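Local coordinates for ABC transporter, substrate binding protein (Aeropyrum pernix, PDB 3EAF) that probably binds a solute for uptake by an ABC transporter, as a periplasmic-binding-protein-type receptor, and carries a magnesium ion, at residues Gln141-Leu146 with Gln172-Tyr177; Arg193-Ala198 with Arg217-Val222; Asp201-Gly206 with Leu224-Leu229. One frame throughout, in Å; residues are numbered along the deposited sequence.

Contact 1. Residues Gln141-Leu146 with Gln172-Tyr177; sequences QGKLAL and QVVGDY
Strand 142-146 pairs in parallel with strand 172-177, the contact that closes one side of a seven-stranded mixed sheet: strand 171-178 is outermost, and 142-148 lies between it and 202-205. Five backbone hydrogen bonds define the register. Gln172 N gives to Gly142 O (3.0 Å), Leu144 N to Gln172 O (2.7 Å) and Val174 N to Leu144 O (2.8 Å). Further along, Leu146 N donates to Gly175 O, whereas a regular parallel ladder would have used Val174 O, and Tyr177 N then bonds Leu146 O at 2.7 Å. Three residues, Val173 to Gly175, therefore span what two span in the partner: a beta bulge, supported by the helix-like phi/psi of Val174 (-95°/-13°).

The bulge turns Val174 toward the neighbouring strand. With its CG1 anti to the carbonyl carbon, this methyl lies across the aliphatic stem of Lys143, 3.7 Å from CB, while CG2 settles over the Leu144 carbonyl. Beyond it, the Tyr177 ring folds back so that CE2 comes 3.6 Å from Ala145 CB, and Leu146 O sits near the plane of the ring at its edge; Met195 and Ile191 of helix 185-196 add to the cover on Tyr177. On the face of Leu144, Leu146 and Val173, Leu146 CD1 meets Val173 CG1 at 3.9 Å, the two side chains crossing near a right angle. Asp176 runs alongside Leu146, its OD2 engaged by Tyr148 OH and Lys163 NZ.

Chemically, the backbone carries the pairing, and the apolar patches add to it on both faces. Lys143 and Gln172 are exposed while Leu144, Ala145 and Leu146 are buried, as expected where the edge of a sheet meets solvent.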
# COMPACT_ATOMS: atom_id res chain seq x y z
N GLN A 141 -22.83 14.68 -4.40
CA GLN A 141 -22.52 15.15 -3.07
C GLN A 141 -23.40 14.40 -2.07
O GLN A 141 -24.47 13.92 -2.42
CB GLN A 141 -22.70 16.67 -2.98
CG GLN A 141 -21.75 17.41 -3.91
CD GLN A 141 -21.95 18.92 -3.95
OE1 GLN A 141 -22.72 19.49 -3.17
NE2 GLN A 141 -21.25 19.57 -4.88
N GLY A 142 -22.91 14.26 -0.83
CA GLY A 142 -23.65 13.49 0.16
C GLY A 142 -22.94 13.30 1.48
O GLY A 142 -21.90 13.91 1.73
N LYS A 143 -23.51 12.44 2.31
CA LYS A 143 -23.05 12.22 3.67
C LYS A 143 -22.05 11.08 3.74
O LYS A 143 -22.25 10.03 3.11
CB LYS A 143 -24.25 11.93 4.57
CG LYS A 143 -25.20 13.12 4.74
CD LYS A 143 -26.38 12.76 5.62
CE LYS A 143 -27.28 13.97 5.88
NZ LYS A 143 -26.73 14.86 6.95
N LEU A 144 -21.00 11.28 4.53
CA LEU A 144 -19.89 10.34 4.63
C LEU A 144 -19.59 9.95 6.08
O LEU A 144 -19.35 10.81 6.91
CB LEU A 144 -18.64 10.94 3.97
CG LEU A 144 -17.27 10.23 4.04
CD1 LEU A 144 -17.30 8.87 3.34
CD2 LEU A 144 -16.17 11.12 3.44
N ALA A 145 -19.58 8.64 6.35
CA ALA A 145 -19.17 8.10 7.65
C ALA A 145 -17.76 7.52 7.52
O ALA A 145 -17.42 6.95 6.49
CB ALA A 145 -20.15 7.03 8.11
N LEU A 146 -16.96 7.66 8.57
CA LEU A 146 -15.57 7.17 8.58
C LEU A 146 -15.41 6.05 9.60
O LEU A 146 -15.55 6.27 10.81
CB LEU A 146 -14.59 8.31 8.91
CG LEU A 146 -14.67 9.61 8.09
CD1 LEU A 146 -13.78 10.71 8.69
CD2 LEU A 146 -14.33 9.37 6.62
N GLN A 172 -20.12 15.70 3.34
CA GLN A 172 -20.33 16.05 4.74
C GLN A 172 -20.00 14.85 5.60
O GLN A 172 -20.68 13.82 5.53
CB GLN A 172 -21.78 16.53 4.97
CG GLN A 172 -22.34 16.33 6.40
CD GLN A 172 -21.85 17.34 7.45
OE1 GLN A 172 -21.19 18.34 7.13
NE2 GLN A 172 -22.19 17.08 8.71
N VAL A 173 -18.94 14.97 6.40
CA VAL A 173 -18.56 13.91 7.34
C VAL A 173 -19.55 13.90 8.50
O VAL A 173 -19.65 14.88 9.24
CB VAL A 173 -17.10 14.09 7.86
CG1 VAL A 173 -16.79 13.12 8.99
CG2 VAL A 173 -16.10 13.94 6.72
N VAL A 174 -20.27 12.79 8.65
CA VAL A 174 -21.34 12.68 9.65
C VAL A 174 -20.91 12.05 10.97
O VAL A 174 -21.63 12.12 11.97
CB VAL A 174 -22.60 11.92 9.11
CG1 VAL A 174 -23.28 12.72 8.02
CG2 VAL A 174 -22.24 10.50 8.64
N GLY A 175 -19.73 11.44 10.99
CA GLY A 175 -19.21 10.81 12.20
C GLY A 175 -18.01 9.93 11.95
O GLY A 175 -17.71 9.58 10.80
N ASP A 176 -17.31 9.60 13.04
CA ASP A 176 -16.23 8.62 13.07
C ASP A 176 -16.74 7.41 13.84
O ASP A 176 -17.42 7.57 14.86
CB ASP A 176 -15.01 9.16 13.81
CG ASP A 176 -14.29 10.25 13.05
OD1 ASP A 176 -14.84 10.79 12.08
OD2 ASP A 176 -13.14 10.56 13.43
N TYR A 177 -16.40 6.21 13.38
CA TYR A 177 -16.87 4.97 13.99
C TYR A 177 -15.70 4.03 14.21
O TYR A 177 -14.92 3.76 13.29
CB TYR A 177 -17.99 4.34 13.13
CG TYR A 177 -19.14 5.30 12.93
CD1 TYR A 177 -20.23 5.31 13.79
CD2 TYR A 177 -19.10 6.26 11.91
CE1 TYR A 177 -21.28 6.22 13.62
CE2 TYR A 177 -20.13 7.17 11.75
CZ TYR A 177 -21.21 7.15 12.60
OH TYR A 177 -22.24 8.06 12.43

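Contact 2. Residues Arg193-Ala198 with Arg217-Val222; sequences REMLAA and RAMAKV
Arg193 lays its guanidinium over Val222, and this is the main touch between the C-terminal parts of helices 185-196 and 209-222, which lie side by side on one face of the sheet. The arginine chain is extended from CG to NE after a first torsion that sets CG anti to the carbonyl carbon (chi1 -79°). It thereby reaches toward helix 209-222 until CZ stands 3.7 Å from Val222 CG1, the methyl sitting under the centre of the flat group. Val222 presents that methyl by holding CG1 anti to its own carbonyl carbon. CG of the same arginine also rests on it, at 4.0 Å.

Lys221 approaches the guanidinium from its edge, with NZ 4.1 Å from NH1. Both cations turn to Glu189 OE1 of helix 185-196, each in a long, weak ion pair, so the carboxylate probably eases the repulsion between them.

Nearer the sheet, two selenomethionines meet. Met195 bends at its last torsion (chi3 -51°), which swings CE to 4.0 Å from Met219 CG; SE of Met219 lies almost as near. Leu224 packs against both. Leu196 completes the contact, its CD2 3.6 Å from the Val222 carbonyl oxygen.

No hydrogen bond links the two segments. Cohesion here is dispersive, from one valine methyl against a guanidinium face and two selenomethionine side chains, while the charged ends of Arg193 and Lys221 stay at the exposed surface.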
# COMPACT_ATOMS: atom_id res chain seq x y z
N ARG A 193 -24.76 -0.74 12.61
CA ARG A 193 -25.98 -0.26 13.28
C ARG A 193 -25.83 1.16 13.83
O ARG A 193 -26.78 1.95 13.77
CB ARG A 193 -26.44 -1.24 14.37
CG ARG A 193 -27.17 -2.45 13.80
CD ARG A 193 -27.77 -3.35 14.86
NE ARG A 193 -28.58 -4.41 14.27
CZ ARG A 193 -28.18 -5.67 14.09
NH1 ARG A 193 -29.01 -6.55 13.53
NH2 ARG A 193 -26.96 -6.06 14.46
N GLU A 194 -24.65 1.50 14.34
CA GLU A 194 -24.34 2.88 14.75
C GLU A 194 -24.42 3.84 13.57
O GLU A 194 -25.01 4.92 13.68
CB GLU A 194 -22.94 2.97 15.37
CG GLU A 194 -22.84 2.51 16.80
CD GLU A 194 -21.41 2.51 17.31
OE1 GLU A 194 -20.53 3.10 16.65
OE2 GLU A 194 -21.17 1.90 18.38
N MSE A 195 -23.81 3.46 12.45
CA MSE A 195 -23.83 4.29 11.24
C MSE A 195 -25.22 4.42 10.63
O MSE A 195 -25.58 5.47 10.12
CB MSE A 195 -22.84 3.76 10.20
CG MSE A 195 -21.40 3.84 10.64
SE MSE A 195 -20.14 3.38 9.24
CE MSE A 195 -20.92 1.66 8.71
N LEU A 196 -25.99 3.34 10.71
CA LEU A 196 -27.36 3.31 10.21
C LEU A 196 -28.20 4.46 10.77
O LEU A 196 -29.00 5.06 10.05
CB LEU A 196 -28.00 1.95 10.50
CG LEU A 196 -29.41 1.63 10.01
CD1 LEU A 196 -29.54 1.74 8.49
CD2 LEU A 196 -29.82 0.24 10.48
N ALA A 197 -28.01 4.78 12.05
CA ALA A 197 -28.69 5.91 12.70
C ALA A 197 -28.42 7.25 12.01
O ALA A 197 -29.27 8.15 12.06
CB ALA A 197 -28.31 5.98 14.17
N ALA A 198 -27.26 7.39 11.38
CA ALA A 198 -26.89 8.63 10.69
C ALA A 198 -27.22 8.58 9.19
O ALA A 198 -27.14 9.60 8.50
CB ALA A 198 -25.42 8.95 10.91
N ARG A 217 -20.36 -6.69 4.66
CA ARG A 217 -21.34 -7.76 4.84
C ARG A 217 -22.40 -7.37 5.88
O ARG A 217 -23.59 -7.59 5.66
CB ARG A 217 -20.65 -9.08 5.24
CG ARG A 217 -21.60 -10.27 5.37
CD ARG A 217 -20.86 -11.57 5.71
NE ARG A 217 -20.22 -12.20 4.55
CZ ARG A 217 -20.83 -12.98 3.66
NH1 ARG A 217 -22.13 -13.23 3.77
NH2 ARG A 217 -20.14 -13.50 2.65
N ALA A 218 -21.95 -6.78 6.98
CA ALA A 218 -22.85 -6.32 8.05
C ALA A 218 -23.78 -5.19 7.60
O ALA A 218 -24.98 -5.20 7.90
CB ALA A 218 -22.05 -5.88 9.26
N MSE A 219 -23.23 -4.22 6.87
CA MSE A 219 -24.02 -3.10 6.37
C MSE A 219 -25.24 -3.62 5.61
O MSE A 219 -26.36 -3.18 5.85
CB MSE A 219 -23.17 -2.18 5.49
CG MSE A 219 -22.21 -1.28 6.27
SE MSE A 219 -20.85 -0.47 5.15
CE MSE A 219 -22.01 0.42 3.84
N ALA A 220 -25.01 -4.59 4.72
CA ALA A 220 -26.08 -5.18 3.93
C ALA A 220 -27.07 -5.97 4.80
O ALA A 220 -28.27 -5.92 4.57
CB ALA A 220 -25.51 -6.06 2.83
N LYS A 221 -26.54 -6.68 5.80
CA LYS A 221 -27.36 -7.48 6.70
C LYS A 221 -28.32 -6.63 7.55
O LYS A 221 -29.47 -7.03 7.77
CB LYS A 221 -26.47 -8.34 7.60
CG LYS A 221 -27.22 -9.33 8.49
CD LYS A 221 -26.30 -9.89 9.56
CE LYS A 221 -27.03 -10.76 10.56
NZ LYS A 221 -27.77 -9.94 11.57
N VAL A 222 -27.85 -5.47 8.01
CA VAL A 222 -28.64 -4.61 8.90
C VAL A 222 -29.47 -3.57 8.15
O VAL A 222 -30.30 -2.87 8.74
CB VAL A 222 -27.76 -3.91 10.00
CG1 VAL A 222 -26.88 -4.93 10.72
CG2 VAL A 222 -26.92 -2.77 9.41

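Contact 3. Residues Asp201-Gly206 with Leu224-Leu229; sequences DYVWCG and LDAFLL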
# COMPACT_ATOMS: atom_id res chain seq x y z
N ASP A 201 -24.60 8.25 2.93
CA ASP A 201 -24.64 7.79 1.55
C ASP A 201 -23.39 6.97 1.26
O ASP A 201 -23.43 6.03 0.47
CB ASP A 201 -24.72 8.98 0.59
CG ASP A 201 -25.90 9.89 0.87
OD1 ASP A 201 -27.04 9.45 0.63
OD2 ASP A 201 -25.68 11.03 1.34
N TYR A 202 -22.29 7.36 1.90
CA TYR A 202 -20.98 6.77 1.65
C TYR A 202 -20.27 6.42 2.97
O TYR A 202 -20.35 7.18 3.95
CB TYR A 202 -20.10 7.72 0.83
CG TYR A 202 -20.78 8.37 -0.36
CD1 TYR A 202 -21.22 7.61 -1.45
CD2 TYR A 202 -20.96 9.75 -0.41
CE1 TYR A 202 -21.85 8.23 -2.55
CE2 TYR A 202 -21.57 10.37 -1.50
CZ TYR A 202 -22.01 9.60 -2.56
OH TYR A 202 -22.62 10.24 -3.64
N VAL A 203 -19.60 5.28 2.97
CA VAL A 203 -18.79 4.85 4.12
C VAL A 203 -17.34 4.64 3.67
O VAL A 203 -17.09 3.93 2.70
CB VAL A 203 -19.33 3.54 4.76
CG1 VAL A 203 -18.37 3.02 5.84
CG2 VAL A 203 -20.72 3.76 5.35
N TRP A 204 -16.41 5.28 4.38
CA TRP A 204 -14.98 4.99 4.24
C TRP A 204 -14.52 3.97 5.29
O TRP A 204 -14.92 4.07 6.45
CB TRP A 204 -14.16 6.28 4.36
CG TRP A 204 -12.68 6.08 4.57
CD1 TRP A 204 -11.99 6.14 5.75
CD2 TRP A 204 -11.72 5.76 3.56
NE1 TRP A 204 -10.65 5.89 5.53
CE2 TRP A 204 -10.46 5.66 4.19
CE3 TRP A 204 -11.79 5.57 2.17
CZ2 TRP A 204 -9.28 5.36 3.49
CZ3 TRP A 204 -10.63 5.27 1.48
CH2 TRP A 204 -9.39 5.17 2.14
N CYS A 205 -13.72 2.99 4.89
CA CYS A 205 -13.08 2.11 5.87
C CYS A 205 -11.56 2.11 5.73
O CYS A 205 -11.03 1.87 4.65
CB CYS A 205 -13.65 0.69 5.81
SG CYS A 205 -13.06 -0.36 7.16
N GLY A 206 -10.86 2.35 6.85
CA GLY A 206 -9.41 2.48 6.84
C GLY A 206 -8.60 1.27 7.28
O GLY A 206 -7.39 1.37 7.42
N LEU A 224 -28.21 -0.99 6.04
CA LEU A 224 -27.55 0.26 5.67
C LEU A 224 -27.13 0.20 4.20
O LEU A 224 -26.11 -0.42 3.86
CB LEU A 224 -26.35 0.58 6.57
CG LEU A 224 -25.50 1.81 6.22
CD1 LEU A 224 -26.33 3.09 6.14
CD2 LEU A 224 -24.38 1.97 7.23
N ASP A 225 -27.93 0.81 3.34
CA ASP A 225 -27.68 0.77 1.90
C ASP A 225 -26.86 1.96 1.42
O ASP A 225 -27.31 2.79 0.61
CB ASP A 225 -28.99 0.61 1.13
CG ASP A 225 -29.62 -0.75 1.34
OD1 ASP A 225 -28.87 -1.74 1.44
OD2 ASP A 225 -30.86 -0.84 1.42
N ALA A 226 -25.64 2.03 1.95
CA ALA A 226 -24.66 3.01 1.54
C ALA A 226 -23.59 2.31 0.70
O ALA A 226 -23.43 1.09 0.78
CB ALA A 226 -24.04 3.66 2.75
N PHE A 227 -22.87 3.09 -0.10
CA PHE A 227 -21.68 2.60 -0.78
C PHE A 227 -20.52 2.52 0.22
O PHE A 227 -20.35 3.41 1.05
CB PHE A 227 -21.28 3.53 -1.92
CG PHE A 227 -22.22 3.49 -3.10
CD1 PHE A 227 -22.49 2.30 -3.76
CD2 PHE A 227 -22.79 4.66 -3.59
CE1 PHE A 227 -23.34 2.26 -4.86
CE2 PHE A 227 -23.65 4.63 -4.69
CZ PHE A 227 -23.92 3.42 -5.32
N LEU A 228 -19.72 1.46 0.12
CA LEU A 228 -18.49 1.33 0.88
C LEU A 228 -17.27 1.57 -0.00
O LEU A 228 -17.14 0.98 -1.08
CB LEU A 228 -18.40 -0.05 1.55
CG LEU A 228 -17.12 -0.47 2.30
CD1 LEU A 228 -16.74 0.47 3.44
CD2 LEU A 228 -17.28 -1.88 2.83
N LEU A 229 -16.39 2.47 0.44
CA LEU A 229 -15.10 2.66 -0.21
C LEU A 229 -13.99 2.27 0.76
O LEU A 229 -13.98 2.73 1.90
CB LEU A 229 -14.91 4.11 -0.66
CG LEU A 229 -13.55 4.50 -1.27
CD1 LEU A 229 -13.36 3.97 -2.71
CD2 LEU A 229 -13.35 6.02 -1.24
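Tyr202 and Phe227 stand side by side on the same face of the sheet and meet at their ring edges, CE1 of the tyrosine 3.8 Å from CD2 of the phenylalanine. Tyr202 CD1 lies in the plane of the Phe227 ring, while one face of the Tyr202 ring carries Asp201 CB over its centre. Phe139 of helix 124-139 meets the Phe227 ring with planes about 35° apart, and Tyr202 OH bonds Gly140 O.

Further along that face, a first torsion of 166° turns the Trp204 indole toward Leu229: CE3 is 3.6 Å from Leu229 O and 3.8 Å from Leu229 CD2. Ala128, Pro158 and Ile254 also touch the indole. Replacing Trp204 by an alanine removes this ring and would probably open a gap beside Leu229 and Ile254.

On the opposite face, that of Val203 and Leu228, Leu228 CD1 touches both Val203 CG1 and Cys205 CB, 3.9 Å from each, and Met219 backs Val203.

The parallel register comes from four backbone bonds: Phe227 N to Asp201 O, Val203 N to Phe227 O (2.8 Å), Leu229 N to Val203 O (2.8 Å, nearly linear at 177°) and Cys205 N to Leu229 O. Helix 209-222 connects the two strands in the chain, making a beta-alpha-beta unit. These polar backbone atoms are thus paired with each other where the flanking side chains are mostly buried and apolar.

All three contacts belong to one lobe, away from the magnesium site. Contact 3 is buried in its core, contact 1 is the partly buried margin of the same sheet, and contact 2 the helix layer over one face. Contacts 1 and 3 share adjoining strands: Ala145 O receives Trp204 N, and Asp201 OD2 takes Lys143 N. Contact 2 spans both, since Met195 packs on Ala145 and Tyr177 while Met219 O accepts a probable hydrogen bond from Leu224 N. Chemistry follows depth: regular ladder bonds with apolar side chains in contact 3, a bulged ladder with exposed polar ends in contact 1, and side-chain packing without cross-bonds in contact 2.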